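Long-range contacts in rhamnogalacturonan endolyase YesW (Bacillus subtilis, PDB 2Z8R), which cleaves the rhamnogalacturonan backbone of plant cell-wall pectin by endo-type elimination, releasing unsaturated oligosaccharides, and needs calcium or manganese for activity: residues Ser113-Ser118 / Ala492-Thr497; Gly175-Gln180 / Ile556-Pro561. All coordinates share one frame; numbering follows the deposited sequence.

Contact 1. Residues Ser113-Ser118 / Ala492-Thr497; sequences SANDAS and AANNGT. With CA (calcium ion), chain J.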
loop_
_atom_site.group_PDB
_atom_site.type_symbol
_atom_site.label_atom_id
_atom_site.label_comp_id
_atom_site.label_asym_id
_atom_site.label_seq_id
_atom_site.Cartn_x
_atom_site.Cartn_y
_atom_site.Cartn_z
ATOM N N SER A 113 19.259 3.068 -4.498
ATOM C CA SER A 113 18.251 4.121 -4.501
ATOM C C SER A 113 17.108 3.738 -3.575
ATOM O O SER A 113 16.828 2.547 -3.358
ATOM C CB SER A 113 17.746 4.411 -5.915
ATOM O OG SER A 113 17.128 3.263 -6.486
ATOM N N ALA A 114 16.475 4.756 -3.005
ATOM C CA ALA A 114 15.328 4.564 -2.129
ATOM C C ALA A 114 14.183 4.041 -2.993
ATOM O O ALA A 114 13.954 4.549 -4.080
ATOM C CB ALA A 114 14.959 5.884 -1.482
ATOM N N ASN A 115 13.483 3.016 -2.524
ATOM C CA ASN A 115 12.479 2.357 -3.351
ATOM C C ASN A 115 11.142 2.292 -2.579
ATOM O O ASN A 115 10.753 3.271 -1.938
ATOM C CB ASN A 115 13.040 0.993 -3.815
ATOM C CG ASN A 115 12.277 0.392 -4.984
ATOM O OD1 ASN A 115 11.410 -0.459 -4.776
ATOM N ND2 ASN A 115 12.595 0.816 -6.215
ATOM N N ASP A 116 10.433 1.172 -2.651
ATOM C CA ASP A 116 9.119 1.054 -2.008
ATOM C C ASP A 116 9.215 1.179 -0.506
ATOM O O ASP A 116 10.164 0.687 0.111
ATOM C CB ASP A 116 8.505 -0.318 -2.286
ATOM C CG ASP A 116 8.345 -0.616 -3.757
ATOM O OD1 ASP A 116 8.130 0.315 -4.570
ATOM O OD2 ASP A 116 8.411 -1.819 -4.088
ATOM N N ALA A 117 8.193 1.789 0.079
ATOM C CA ALA A 117 8.076 1.872 1.523
ATOM C C ALA A 117 6.733 1.338 2.022
ATOM O O ALA A 117 5.784 1.097 1.251
ATOM C CB ALA A 117 8.279 3.321 2.006
ATOM N N SER A 118 6.681 1.148 3.333
ATOM C CA SER A 118 5.441 0.915 4.039
ATOM C C SER A 118 5.464 1.765 5.308
ATOM O O SER A 118 6.449 2.479 5.582
ATOM C CB SER A 118 5.276 -0.577 4.361
ATOM O OG SER A 118 3.999 -0.809 4.929
ATOM N N ALA A 492 11.662 12.201 -7.290
ATOM C CA ALA A 492 11.663 11.200 -8.338
ATOM C C ALA A 492 10.798 10.024 -7.914
ATOM O O ALA A 492 10.736 9.693 -6.731
ATOM C CB ALA A 492 13.088 10.731 -8.623
ATOM N N ALA A 493 10.118 9.429 -8.887
ATOM C CA ALA A 493 9.411 8.178 -8.661
ATOM C C ALA A 493 10.344 6.990 -8.892
ATOM O O ALA A 493 11.507 7.163 -9.282
ATOM C CB ALA A 493 8.194 8.088 -9.555
ATOM N N ASN A 494 9.826 5.789 -8.647
ATOM C CA ASN A 494 10.645 4.578 -8.612
ATOM C C ASN A 494 10.194 3.552 -9.649
ATOM O O ASN A 494 9.114 3.669 -10.245
ATOM C CB ASN A 494 10.568 3.898 -7.231
ATOM C CG ASN A 494 10.799 4.850 -6.063
ATOM O OD1 ASN A 494 10.239 4.659 -4.978
ATOM N ND2 ASN A 494 11.632 5.849 -6.263
ATOM N N ASN A 495 11.020 2.525 -9.819
ATOM C CA ASN A 495 10.633 1.315 -10.550
ATOM C C ASN A 495 10.473 1.527 -12.048
ATOM O O ASN A 495 9.612 0.931 -12.698
ATOM C CB ASN A 495 9.397 0.663 -9.908
ATOM C CG ASN A 495 9.663 0.225 -8.485
ATOM O OD1 ASN A 495 10.723 -0.332 -8.188
ATOM N ND2 ASN A 495 8.715 0.497 -7.588
ATOM N N GLY A 496 11.322 2.395 -12.588
ATOM C CA GLY A 496 11.393 2.591 -14.031
ATOM C C GLY A 496 10.070 3.076 -14.594
ATOM O O GLY A 496 9.479 4.020 -14.077
ATOM N N THR A 497 9.604 2.411 -15.647
ATOM C CA THR A 497 8.368 2.824 -16.316
ATOM C C THR A 497 7.126 2.705 -15.419
ATOM O O THR A 497 6.102 3.319 -15.697
ATOM C CB THR A 497 8.131 2.056 -17.644
ATOM O OG1 THR A 497 7.994 0.658 -17.377
ATOM C CG2 THR A 497 9.284 2.287 -18.618
HETATM CA CA CA J . 6.996 -3.024 -5.557
HETATM O O HOH W 1 8.203 -4.927 -4.832
HETATM O O HOH W 2 8.573 -2.809 -7.242
#

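Contact 2. Residues Gly175-Gln180 / Ile556-Pro561; sequences GAHYTQ and IAYNQP. With CA (calcium ion), chain J.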
loop_
_atom_site.group_PDB
_atom_site.type_symbol
_atom_site.label_atom_id
_atom_site.label_comp_id
_atom_site.label_asym_id
_atom_site.label_seq_id
_atom_site.Cartn_x
_atom_site.Cartn_y
_atom_site.Cartn_z
ATOM N N GLY A 175 14.790 -7.425 -6.659
ATOM C CA GLY A 175 13.882 -7.235 -7.786
ATOM C C GLY A 175 12.454 -7.105 -7.291
ATOM O O GLY A 175 12.141 -7.508 -6.165
ATOM N N ALA A 176 11.589 -6.553 -8.132
ATOM C CA ALA A 176 10.221 -6.227 -7.743
ATOM C C ALA A 176 9.453 -7.425 -7.183
ATOM O O ALA A 176 8.604 -7.267 -6.297
ATOM C CB ALA A 176 9.456 -5.626 -8.920
ATOM N N HIS A 177 9.727 -8.610 -7.721
ATOM C CA HIS A 177 8.880 -9.766 -7.430
ATOM C C HIS A 177 9.414 -10.663 -6.335
ATOM O O HIS A 177 8.799 -11.665 -6.008
ATOM C CB HIS A 177 8.591 -10.532 -8.720
ATOM C CG HIS A 177 8.006 -9.646 -9.764
ATOM N ND1 HIS A 177 6.744 -9.103 -9.642
ATOM C CD2 HIS A 177 8.545 -9.107 -10.884
ATOM C CE1 HIS A 177 6.517 -8.295 -10.665
ATOM N NE2 HIS A 177 7.589 -8.290 -11.438
ATOM N N TYR A 178 10.543 -10.263 -5.748
ATOM C CA TYR A 178 11.197 -11.056 -4.708
ATOM C C TYR A 178 10.690 -10.653 -3.320
ATOM O O TYR A 178 9.643 -11.132 -2.904
ATOM C CB TYR A 178 12.732 -11.012 -4.875
ATOM C CG TYR A 178 13.171 -11.699 -6.165
ATOM C CD1 TYR A 178 13.272 -13.091 -6.238
ATOM C CD2 TYR A 178 13.459 -10.955 -7.318
ATOM C CE1 TYR A 178 13.651 -13.722 -7.427
ATOM C CE2 TYR A 178 13.827 -11.578 -8.513
ATOM C CZ TYR A 178 13.926 -12.961 -8.558
ATOM O OH TYR A 178 14.288 -13.587 -9.748
ATOM N N THR A 179 11.389 -9.766 -2.613
ATOM C CA THR A 179 10.962 -9.388 -1.260
ATOM C C THR A 179 9.652 -8.611 -1.263
ATOM O O THR A 179 9.520 -7.603 -1.965
ATOM C CB THR A 179 12.028 -8.531 -0.558
ATOM O OG1 THR A 179 13.244 -9.272 -0.451
ATOM C CG2 THR A 179 11.579 -8.119 0.841
ATOM N N GLN A 180 8.691 -9.101 -0.476
ATOM C CA GLN A 180 7.386 -8.462 -0.281
ATOM C C GLN A 180 7.246 -8.315 1.221
ATOM O O GLN A 180 7.131 -9.312 1.939
ATOM C CB GLN A 180 6.258 -9.352 -0.830
ATOM C CG GLN A 180 6.541 -9.950 -2.231
ATOM C CD GLN A 180 6.902 -8.931 -3.315
ATOM O OE1 GLN A 180 7.571 -9.268 -4.315
ATOM N NE2 GLN A 180 6.452 -7.707 -3.139
ATOM N N ILE A 556 3.964 -4.272 -2.624
ATOM C CA ILE A 556 4.214 -5.579 -3.252
ATOM C C ILE A 556 4.249 -5.536 -4.778
ATOM O O ILE A 556 3.434 -4.872 -5.432
ATOM C CB ILE A 556 3.290 -6.693 -2.729
ATOM C CG1 ILE A 556 1.887 -6.595 -3.308
ATOM C CG2 ILE A 556 3.273 -6.693 -1.175
ATOM C CD1 ILE A 556 0.992 -7.805 -2.949
ATOM N N ALA A 557 5.241 -6.244 -5.318
ATOM C CA ALA A 557 5.404 -6.425 -6.749
ATOM C C ALA A 557 5.069 -5.120 -7.481
ATOM O O ALA A 557 5.723 -4.108 -7.217
ATOM C CB ALA A 557 4.573 -7.616 -7.234
ATOM N N TYR A 558 4.092 -5.116 -8.390
ATOM C CA TYR A 558 3.747 -3.879 -9.098
ATOM C C TYR A 558 2.728 -3.087 -8.305
ATOM O O TYR A 558 1.512 -3.327 -8.383
ATOM C CB TYR A 558 3.264 -4.144 -10.520
ATOM C CG TYR A 558 4.324 -4.724 -11.445
ATOM C CD1 TYR A 558 5.692 -4.618 -11.161
ATOM C CD2 TYR A 558 3.949 -5.352 -12.628
ATOM C CE1 TYR A 558 6.650 -5.148 -12.029
ATOM C CE2 TYR A 558 4.903 -5.878 -13.504
ATOM C CZ TYR A 558 6.251 -5.779 -13.184
ATOM O OH TYR A 558 7.211 -6.310 -14.030
ATOM N N ASN A 559 3.273 -2.167 -7.509
ATOM C CA ASN A 559 2.517 -1.329 -6.581
ATOM C C ASN A 559 1.215 -0.827 -7.190
ATOM O O ASN A 559 1.227 -0.250 -8.271
ATOM C CB ASN A 559 3.330 -0.072 -6.215
ATOM C CG ASN A 559 4.732 -0.368 -5.695
ATOM O OD1 ASN A 559 5.406 -1.319 -6.122
ATOM N ND2 ASN A 559 5.206 0.504 -4.812
ATOM N N GLN A 560 0.113 -1.003 -6.465
ATOM C CA GLN A 560 -1.190 -0.472 -6.868
ATOM C C GLN A 560 -1.693 0.542 -5.838
ATOM O O GLN A 560 -1.327 0.467 -4.664
ATOM C CB GLN A 560 -2.219 -1.603 -7.020
ATOM C CG GLN A 560 -1.835 -2.649 -8.063
ATOM C CD GLN A 560 -1.772 -2.083 -9.458
ATOM O OE1 GLN A 560 -0.694 -2.038 -10.086
ATOM N NE2 GLN A 560 -2.896 -1.622 -9.937
ATOM N N PRO A 561 -2.556 1.473 -6.269
ATOM C CA PRO A 561 -3.074 2.455 -5.327
ATOM C C PRO A 561 -4.119 1.871 -4.374
ATOM O O PRO A 561 -4.765 0.867 -4.687
ATOM C CB PRO A 561 -3.714 3.508 -6.242
ATOM C CG PRO A 561 -4.187 2.692 -7.444
ATOM C CD PRO A 561 -3.066 1.696 -7.640
HETATM CA CA CA J . 6.996 -3.024 -5.557
HETATM O O HOH W 1 8.203 -4.927 -4.832
HETATM O O HOH W 2 8.573 -2.809 -7.242
#

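Contact 1. Residues Ser113-Ser118 / Ala492-Thr497
Asn495 reaches both Asn115 and Asp116 with its side-chain amide, using its two polar atoms in opposite senses. Asn115 ND2 donates to Asn495 OD1 over 3.0 Å; the N-H...O angle of 162° shows a fairly straight bond. The acceptor lies in the amide plane of Asn115; the two amide planes are 69° apart, and the donor sits above the carbonyl plane of Asn495. The other branch, Asn495 ND2, donates to Asp116 OD1 at 3.1 Å, meeting that oxygen on its syn side.

Asp116 OD2 serves the calcium ion, 2.4 Å away, and Lys133, which donates a hydrogen bond to it, while OD1 faces side-chain amides. Ala557, Asn559 and the backbone oxygen of Asn555 complete the protein ligands, with two waters. Further out, chi1 of Asn115 (-163°) carries its amide to where it can meet Asn495. Asp116 N donates to Asn115 OD1 (2.9 Å) from above the carbonyl plane, not on a lone pair, and this bond helps fix the amide's rotation with ND2 facing Asn495. Thr500 takes a second bond from Asn495 ND2. Asn115 and Asn495 are substrate-binding residues, so the sites for sugar and metal are joined here by direct hydrogen bonds.

Strand 109-120 pairs antiparallel with strand 129-136, which supplies Lys133, while Asn495 comes from the loop between strands 491-492 and 503-505.

Contact 2. Residues Gly175-Gln180 / Ile556-Pro561
His177 turns the edge of its imidazole to one face of the Tyr558 ring in an offset edge-to-face pair, with centroids 4.6 Å apart and planes at 65°. CE1 of His177 lies 3.4 Å above the phenol plane, displaced toward its rim. Chi1 of Tyr558 (-66°) sets the ring beside its own backbone N, where one face meets His177. Were an alanine here instead of the tyrosine, the face that His177 CE1 rests on would be gone, and the imidazole would probably be freer to turn. The Tyr558 ring also meets the His326 ring and makes a cation-pi contact with Lys498.

In apolar contact, Ala176 CB meets Tyr558 CE1 at 4.2 Å; it also lies over one face of the His177 ring, 4.0 Å above the plane. Ala557 CB makes a van der Waals approach to His177 ND1 at 3.6 Å. Segment 175-180 opens with a type I beta turn, Gly175 to Tyr178, in a loop of the family's beta-propeller-like domain.

Polar contacts centre on Ala176 O. It receives a CA-H...O contact from Ala557 CA, 3.3 Å away with 153° at the hydrogen, and a hydrogen bond from a calcium-bound water. Calcium is held directly by Ala557 O and Asn559 OD1, each at 2.4 Å.

Overall arrangement
Both contacts are largely buried, their centres 11 Å apart, and they converge on one calcium ion and its two waters. Contact 1 supplies a carboxylate ligand from a strand; contact 2 supplies a backbone carbonyl and an amide oxygen from a loop. Segments 113-118 and 556-561 thus bind the ion directly, while 175-180 reaches it through a bound water. Asp116 OD1 and Asn559 ND2, 2.9 Å apart, probably form a hydrogen bond that joins the contacts. Contact 1 is held by amide and carboxylate bonds, whereas contact 2 sets loop against loop through rings, methyls and water. Contact 1 holds several substrate-binding residues, contact 2 one, Tyr558. Their segments alternate in sequence.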